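Local structure of SnoaL-like domain-containing protein (Catenulispora acidiphila, 4H3U) at residues A[136-140]-A[141-145]; A[25-29]-A[30-34]; A[107-110]-A[111-114]. The protein is of unknown function but has a ketosteroid isomerase-like fold and may be involved in trimethylamine metabolism. All coordinates share one frame; numbering follows the deposited sequence. Where two conformers were deposited one is given.

Contact 1 (A[136-140]-A[141-145]). With CD (cadmium ion), chain D.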
loop_
_atom_site.group_PDB
_atom_site.type_symbol
_atom_site.label_atom_id
_atom_site.label_comp_id
_atom_site.label_asym_id
_atom_site.label_seq_id
_atom_site.Cartn_x
_atom_site.Cartn_y
_atom_site.Cartn_z
ATOM N N ASP A 136 -5.899 2.170 -3.292
ATOM C CA ASP A 136 -4.646 2.921 -3.293
ATOM C C ASP A 136 -4.020 2.892 -1.900
ATOM O O ASP A 136 -4.713 3.145 -0.913
ATOM C CB ASP A 136 -4.808 4.386 -3.687
ATOM C CG ASP A 136 -5.342 4.628 -5.074
ATOM O OD1 ASP A 136 -5.312 3.696 -5.925
ATOM O OD2 ASP A 136 -5.738 5.794 -5.340
ATOM N N TYR A 137 -2.734 2.576 -1.833
ATOM C CA TYR A 137 -1.913 2.579 -0.607
ATOM C C TYR A 137 -0.670 3.423 -0.822
ATOM O O TYR A 137 0.006 3.300 -1.819
ATOM C CB TYR A 137 -1.459 1.154 -0.268
ATOM C CG TYR A 137 -2.489 0.135 0.011
ATOM C CD1 TYR A 137 -2.789 -0.232 1.349
ATOM C CD2 TYR A 137 -3.196 -0.528 -1.003
ATOM C CE1 TYR A 137 -3.691 -1.242 1.622
ATOM C CE2 TYR A 137 -4.105 -1.518 -0.715
ATOM C CZ TYR A 137 -4.382 -1.852 0.621
ATOM O OH TYR A 137 -5.302 -2.835 0.941
ATOM N N TYR A 138 -0.335 4.267 0.195
ATOM C CA TYR A 138 0.853 5.099 0.149
ATOM C C TYR A 138 1.116 5.618 1.546
ATOM O O TYR A 138 0.223 5.578 2.413
ATOM C CB TYR A 138 0.810 6.228 -0.893
ATOM C CG TYR A 138 -0.384 7.149 -0.814
ATOM C CD1 TYR A 138 -0.361 8.339 -0.099
ATOM C CD2 TYR A 138 -1.584 6.782 -1.413
ATOM C CE1 TYR A 138 -1.493 9.141 -0.038
ATOM C CE2 TYR A 138 -2.711 7.578 -1.364
ATOM C CZ TYR A 138 -2.665 8.771 -0.657
ATOM O OH TYR A 138 -3.772 9.594 -0.606
ATOM N N SER A 139 2.300 6.146 1.789
ATOM C CA SER A 139 2.647 6.644 3.117
ATOM C C SER A 139 2.165 8.042 3.361
ATOM O O SER A 139 2.787 9.011 2.901
ATOM C CB SER A 139 4.145 6.553 3.330
ATOM O OG SER A 139 4.517 7.165 4.566
ATOM N N LEU A 140 1.093 8.194 4.119
ATOM C CA LEU A 140 0.604 9.524 4.502
ATOM C C LEU A 140 1.674 10.232 5.329
ATOM O O LEU A 140 1.864 11.440 5.194
ATOM C CB LEU A 140 -0.732 9.470 5.221
ATOM C CG LEU A 140 -1.323 10.853 5.532
ATOM C CD1 LEU A 140 -1.615 11.680 4.299
ATOM C CD2 LEU A 140 -2.602 10.688 6.360
ATOM N N SER A 141 2.423 9.509 6.154
ATOM C CA SER A 141 3.469 10.157 6.985
ATOM C C SER A 141 4.501 10.816 6.086
ATOM O O SER A 141 4.939 11.926 6.380
ATOM C CB SER A 141 4.128 9.060 7.872
ATOM O OG SER A 141 3.207 8.626 8.843
ATOM N N SER A 142 4.907 10.118 5.051
ATOM C CA SER A 142 5.890 10.647 4.123
ATOM C C SER A 142 5.321 11.853 3.374
ATOM O O SER A 142 6.019 12.845 3.155
ATOM C CB SER A 142 6.412 9.579 3.169
ATOM O OG SER A 142 7.476 10.122 2.358
ATOM N N VAL A 143 4.078 11.768 2.923
ATOM C CA VAL A 143 3.423 12.897 2.267
ATOM C C VAL A 143 3.498 14.154 3.151
ATOM O O VAL A 143 3.912 15.234 2.730
ATOM C CB VAL A 143 1.936 12.622 1.913
ATOM C CG1 VAL A 143 1.220 13.912 1.459
ATOM C CG2 VAL A 143 1.848 11.551 0.813
ATOM N N LEU A 144 3.049 14.012 4.373
ATOM C CA LEU A 144 3.002 15.163 5.288
ATOM C C LEU A 144 4.398 15.680 5.611
ATOM O O LEU A 144 4.619 16.905 5.662
ATOM C CB LEU A 144 2.234 14.822 6.551
ATOM C CG LEU A 144 0.771 14.429 6.332
ATOM C CD1 LEU A 144 0.125 14.010 7.668
ATOM C CD2 LEU A 144 -0.035 15.495 5.596
ATOM N N ALA A 145 5.338 14.795 5.910
ATOM C CA ALA A 145 6.697 15.221 6.228
ATOM C C ALA A 145 7.336 15.968 5.034
ATOM O O ALA A 145 7.922 17.033 5.227
ATOM C CB ALA A 145 7.557 14.033 6.645
HETATM CD CD CD D . -0.005 3.765 4.011
HETATM O O HOH W 1 2.836 6.357 6.825
#

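Contact 2 (A[25-29]-A[30-34])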
loop_
_atom_site.group_PDB
_atom_site.type_symbol
_atom_site.label_atom_id
_atom_site.label_comp_id
_atom_site.label_asym_id
_atom_site.label_seq_id
_atom_site.Cartn_x
_atom_site.Cartn_y
_atom_site.Cartn_z
HETATM N N MSE A 25 6.803 -6.043 -17.554
HETATM C CA MSE A 25 7.355 -5.376 -18.772
HETATM C C MSE A 25 6.302 -4.521 -19.450
HETATM O O MSE A 25 6.330 -3.297 -19.323
HETATM C CB MSE A 25 7.948 -6.424 -19.711
ATOM N N THR A 26 5.346 -5.144 -20.142
ATOM C CA THR A 26 4.291 -4.401 -20.854
ATOM C C THR A 26 3.193 -3.899 -19.910
ATOM O O THR A 26 2.532 -4.683 -19.212
ATOM C CB THR A 26 3.622 -5.249 -21.964
ATOM O OG1 THR A 26 4.609 -5.765 -22.861
ATOM C CG2 THR A 26 2.638 -4.405 -22.777
ATOM N N THR A 27 2.968 -2.595 -19.934
ATOM C CA THR A 27 1.955 -1.974 -19.089
ATOM C C THR A 27 0.566 -2.057 -19.707
ATOM O O THR A 27 0.381 -1.630 -20.841
ATOM C CB THR A 27 2.285 -0.490 -18.876
ATOM O OG1 THR A 27 3.571 -0.383 -18.272
ATOM C CG2 THR A 27 1.262 0.175 -17.978
ATOM N N PRO A 28 -0.423 -2.601 -18.967
ATOM C CA PRO A 28 -1.792 -2.675 -19.498
ATOM C C PRO A 28 -2.310 -1.283 -19.881
ATOM O O PRO A 28 -2.060 -0.314 -19.142
ATOM C CB PRO A 28 -2.577 -3.281 -18.335
ATOM C CG PRO A 28 -1.552 -4.094 -17.621
ATOM C CD PRO A 28 -0.276 -3.322 -17.693
ATOM N N GLU A 29 -3.106 -1.185 -20.934
ATOM C CA GLU A 29 -3.649 0.099 -21.319
ATOM C C GLU A 29 -4.486 0.738 -20.184
ATOM O O GLU A 29 -4.503 1.948 -20.080
ATOM C CB GLU A 29 -4.419 -0.054 -22.641
ATOM C CG GLU A 29 -3.472 -0.465 -23.796
ATOM C CD GLU A 29 -2.397 0.589 -24.142
ATOM O OE1 GLU A 29 -2.706 1.806 -24.258
ATOM O OE2 GLU A 29 -1.221 0.197 -24.364
ATOM N N ILE A 30 -5.204 -0.086 -19.413
ATOM C CA ILE A 30 -6.024 0.442 -18.333
ATOM C C ILE A 30 -5.168 1.194 -17.307
ATOM O O ILE A 30 -5.619 2.187 -16.716
ATOM C CB ILE A 30 -6.888 -0.663 -17.665
ATOM C CG1 ILE A 30 -7.934 -0.058 -16.734
ATOM C CG2 ILE A 30 -6.058 -1.660 -16.888
ATOM C CD1 ILE A 30 -8.887 0.909 -17.369
ATOM N N VAL A 31 -3.930 0.724 -17.102
ATOM C CA VAL A 31 -3.002 1.390 -16.196
ATOM C C VAL A 31 -2.601 2.757 -16.759
ATOM O O VAL A 31 -2.584 3.761 -16.044
ATOM C CB VAL A 31 -1.820 0.519 -15.887
ATOM C CG1 VAL A 31 -0.799 1.228 -15.038
ATOM C CG2 VAL A 31 -2.298 -0.771 -15.184
ATOM N N THR A 32 -2.245 2.785 -18.043
ATOM C CA THR A 32 -1.877 4.048 -18.682
ATOM C C THR A 32 -3.063 5.024 -18.624
ATOM O O THR A 32 -2.863 6.211 -18.351
ATOM C CB THR A 32 -1.420 3.764 -20.122
ATOM O OG1 THR A 32 -0.347 2.834 -20.052
ATOM C CG2 THR A 32 -1.027 5.015 -20.846
ATOM N N ALA A 33 -4.282 4.535 -18.849
ATOM C CA ALA A 33 -5.467 5.367 -18.824
ATOM C C ALA A 33 -5.729 5.920 -17.425
ATOM O O ALA A 33 -6.094 7.073 -17.241
ATOM C CB ALA A 33 -6.689 4.633 -19.327
ATOM N N TRP A 34 -5.551 5.075 -16.417
ATOM C CA TRP A 34 -5.735 5.469 -15.009
ATOM C C TRP A 34 -4.741 6.578 -14.626
ATOM O O TRP A 34 -5.127 7.577 -14.020
ATOM C CB TRP A 34 -5.610 4.208 -14.155
ATOM C CG TRP A 34 -5.524 4.412 -12.669
ATOM C CD1 TRP A 34 -6.560 4.390 -11.764
ATOM C CD2 TRP A 34 -4.319 4.559 -11.886
ATOM N NE1 TRP A 34 -6.070 4.565 -10.490
ATOM C CE2 TRP A 34 -4.705 4.616 -10.536
ATOM C CE3 TRP A 34 -2.964 4.570 -12.190
ATOM C CZ2 TRP A 34 -3.786 4.710 -9.516
ATOM C CZ3 TRP A 34 -2.049 4.652 -11.167
ATOM C CH2 TRP A 34 -2.464 4.726 -9.846
HETATM O O HOH W 2 0.034 1.431 -22.324
#

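Contact 3 (A[107-110]-A[111-114])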
loop_
_atom_site.group_PDB
_atom_site.type_symbol
_atom_site.label_atom_id
_atom_site.label_comp_id
_atom_site.label_asym_id
_atom_site.label_seq_id
_atom_site.Cartn_x
_atom_site.Cartn_y
_atom_site.Cartn_z
ATOM N N GLY A 107 2.352 15.882 -5.890
ATOM C CA GLY A 107 1.543 17.098 -5.968
ATOM C C GLY A 107 2.011 18.074 -4.900
ATOM O O GLY A 107 3.036 17.872 -4.278
ATOM N N HIS A 108 1.221 19.114 -4.707
ATOM C CA HIS A 108 1.542 20.117 -3.694
ATOM C C HIS A 108 0.231 20.496 -2.998
ATOM O O HIS A 108 -0.613 21.194 -3.570
ATOM C CB HIS A 108 2.260 21.327 -4.306
ATOM C CG HIS A 108 2.808 22.295 -3.300
ATOM N ND1 HIS A 108 3.756 23.257 -3.659
ATOM C CD2 HIS A 108 2.581 22.422 -1.979
ATOM C CE1 HIS A 108 4.051 23.932 -2.577
ATOM N NE2 HIS A 108 3.343 23.479 -1.551
ATOM N N ILE A 109 0.054 20.031 -1.763
ATOM C CA ILE A 109 -1.141 20.338 -0.999
ATOM C C ILE A 109 -1.257 21.862 -0.908
ATOM O O ILE A 109 -0.296 22.541 -0.485
ATOM C CB ILE A 109 -1.049 19.705 0.403
ATOM C CG1 ILE A 109 -1.064 18.169 0.287
ATOM C CG2 ILE A 109 -2.188 20.167 1.295
ATOM C CD1 ILE A 109 -0.682 17.433 1.544
ATOM N N LYS A 110 -2.396 22.409 -1.289
ATOM C CA LYS A 110 -2.526 23.868 -1.369
ATOM C C LYS A 110 -2.368 24.453 0.028
ATOM O O LYS A 110 -3.043 24.029 1.003
ATOM C CB LYS A 110 -3.844 24.274 -2.023
ATOM C CG LYS A 110 -4.031 23.722 -3.414
ATOM C CD LYS A 110 -5.289 24.223 -4.090
ATOM C CE LYS A 110 -5.547 23.449 -5.368
ATOM N NZ LYS A 110 -6.777 23.883 -6.064
ATOM N N GLY A 111 -1.494 25.461 0.141
ATOM C CA GLY A 111 -1.169 26.118 1.410
ATOM C C GLY A 111 -0.030 25.465 2.212
ATOM O O GLY A 111 0.428 26.046 3.203
ATOM N N ALA A 112 0.413 24.258 1.841
ATOM C CA ALA A 112 1.510 23.581 2.569
ATOM C C ALA A 112 2.831 24.185 2.158
ATOM O O ALA A 112 2.988 24.648 1.009
ATOM C CB ALA A 112 1.541 22.086 2.218
ATOM N N PRO A 113 3.839 24.115 3.038
ATOM C CA PRO A 113 5.131 24.682 2.657
ATOM C C PRO A 113 5.805 24.149 1.368
ATOM O O PRO A 113 6.340 24.934 0.591
ATOM C CB PRO A 113 5.992 24.381 3.876
ATOM C CG PRO A 113 5.042 24.389 5.037
ATOM C CD PRO A 113 3.775 23.804 4.472
ATOM N N THR A 114 5.744 22.832 1.144
ATOM C CA THR A 114 6.455 22.222 0.052
ATOM C C THR A 114 5.620 21.116 -0.612
ATOM O O THR A 114 4.689 20.632 0.019
ATOM C CB THR A 114 7.793 21.653 0.548
ATOM O OG1 THR A 114 7.588 20.996 1.793
ATOM C CG2 THR A 114 8.830 22.717 0.781
HETATM O O HOH W 3 2.367 19.180 -0.427
#

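Contact 1 (A[136-140]-A[141-145])
The hydroxyl of S139 is gripped by several groups: OG receives the N-H of S142 at 3.0 Å (OG to N, 158° at the hydrogen) and also hydrogen-bonds a water. This is a serine N-cap, placed where strand 130-138 gives way to helix 140-147. With OG anti to its own backbone N (chi1 174°), the hydroxyl swings beside its carbonyl carbon and meets the first turn of the helix. The water, 2.9 Å from S139 OG, accepts in turn from S141 N, so two amides at the helix start find acceptors, one directly and one through solvent. A weak bond from S139 OG to H59 O of the second subunit brings the cap to the dimer interface.

The main chain continues the turn. V143 N donates to S139 O at 3.0 Å and L144 N to L140 O at 2.9 Å. Beside these bonds the apolar side chains pack: L140 CG lies 4.1 Å from L144 CD1, while L140 also packs on S141 of the second subunit. V143 sends CG2 obliquely against the Y138 ring, with CD1 of Y138 4.0 Å away. That tyrosine is anchored at its far end, its OH bonded to D58. Y138 O binds a cadmium ion at 2.4 Å, and Y138 O of the second subunit is another of its ligands.

Contact 2 (A[25-29]-A[30-34])
P28 O takes two amides of the following turn, T32 N at 3.3 Å and V31 N at 3.0 Å, the second a weak bond bent to 128° at the hydrogen. P28 holds the N-cap position of helix 29-39, and its O accepts the first of the helix's i to i+4 bonds, from T32 N. One residue on, E29 O accepts from A33 N at 2.9 Å.

The polar side chains meet through solvent. A single water sits 2.7 Å from T32 OG1, and it donates weakly to E29 OE2 and, over a longer distance, to T27 O. The E29 chain, bent at chi2 (-64°), folds back far enough to bring its carboxylate to this water.

Next to this water site the apolar groups pack. P28 and V31 lie alongside each other and point the same way, with P28 CB 4.0 Å from V31 CG2. V31 is further buried against I89, A92, V99 and I101 of the sheet. T27 crosses V31 at about a right angle, its CG2 methyl resting 3.7 Å from V31 CB.

Contact 3 (A[107-110]-A[111-114])
H108 turns CG anti to its backbone N (chi1 -171°), and its second torsion sets the ring with CD2 nearly eclipsing CA, an orientation in which NE2 meets the carbonyl of A112. The resulting bond is short and straight: NE2 donates to A112 O at 2.8 Å, with 166° at the hydrogen. The oxygen lies close to the imidazole plane, at the ring edge, yet seen from the acceptor the donor stands well above the carbonyl plane and away from a lone pair. The backbone of T114 covers part of one ring face, its C atom 3.4 Å above the plane and shifted toward the rim. Imidazole and loop backbone are thus joined by an edge bond, with T114 C lying over part of one face.

A second bond closes the chain reversal: A112 N donates to I109 O at 3.0 Å. G111 supplies the positive phi (88°) that this reversal needs; a CB there would collide with K110 O. A112 points its methyl back across the turn, and its CB packs 4.0 Å from I109 CB. Both side chains touch L149, and I109 also meets V143 of helix 140-147.

Beyond the turn, one water joins the two arms. It accepts from I109 N at 2.8 Å and donates to T114 O at 2.8 Å, satisfying the last strand amide and a loop carbonyl. The hydroxyl of T114 has its own partner, Q146 O. I109 to A112 make a type II beta turn, flanked by the H108 and water bonds, in the connection of the antiparallel beta hairpin made by strands 98-109 and 116-127 of the curved sheet.

Overall arrangement
The three contacts follow one another along the chain without nesting or crossing. Contact 2 lies first, where the N-terminal segment enters helix 29-39. Contact 3 comes next and closes the loop between strands 98-109 and 116-127, and contact 1 ends strand 130-138 by turning it into helix 140-147. Contacts 2 and 3 stand on opposite sides of the chain's centre, with nearest atoms about 13 Å apart. Contact 1 touches both: W34 CZ2 of the first helix lies 4.0 Å from D136 OD1, and I109 CD1 lies 4.0 Å from V143 CG1. Strand 130-138 thus packs against helix 29-39 through D136, and helix 140-147 against strand 98-109 through V143.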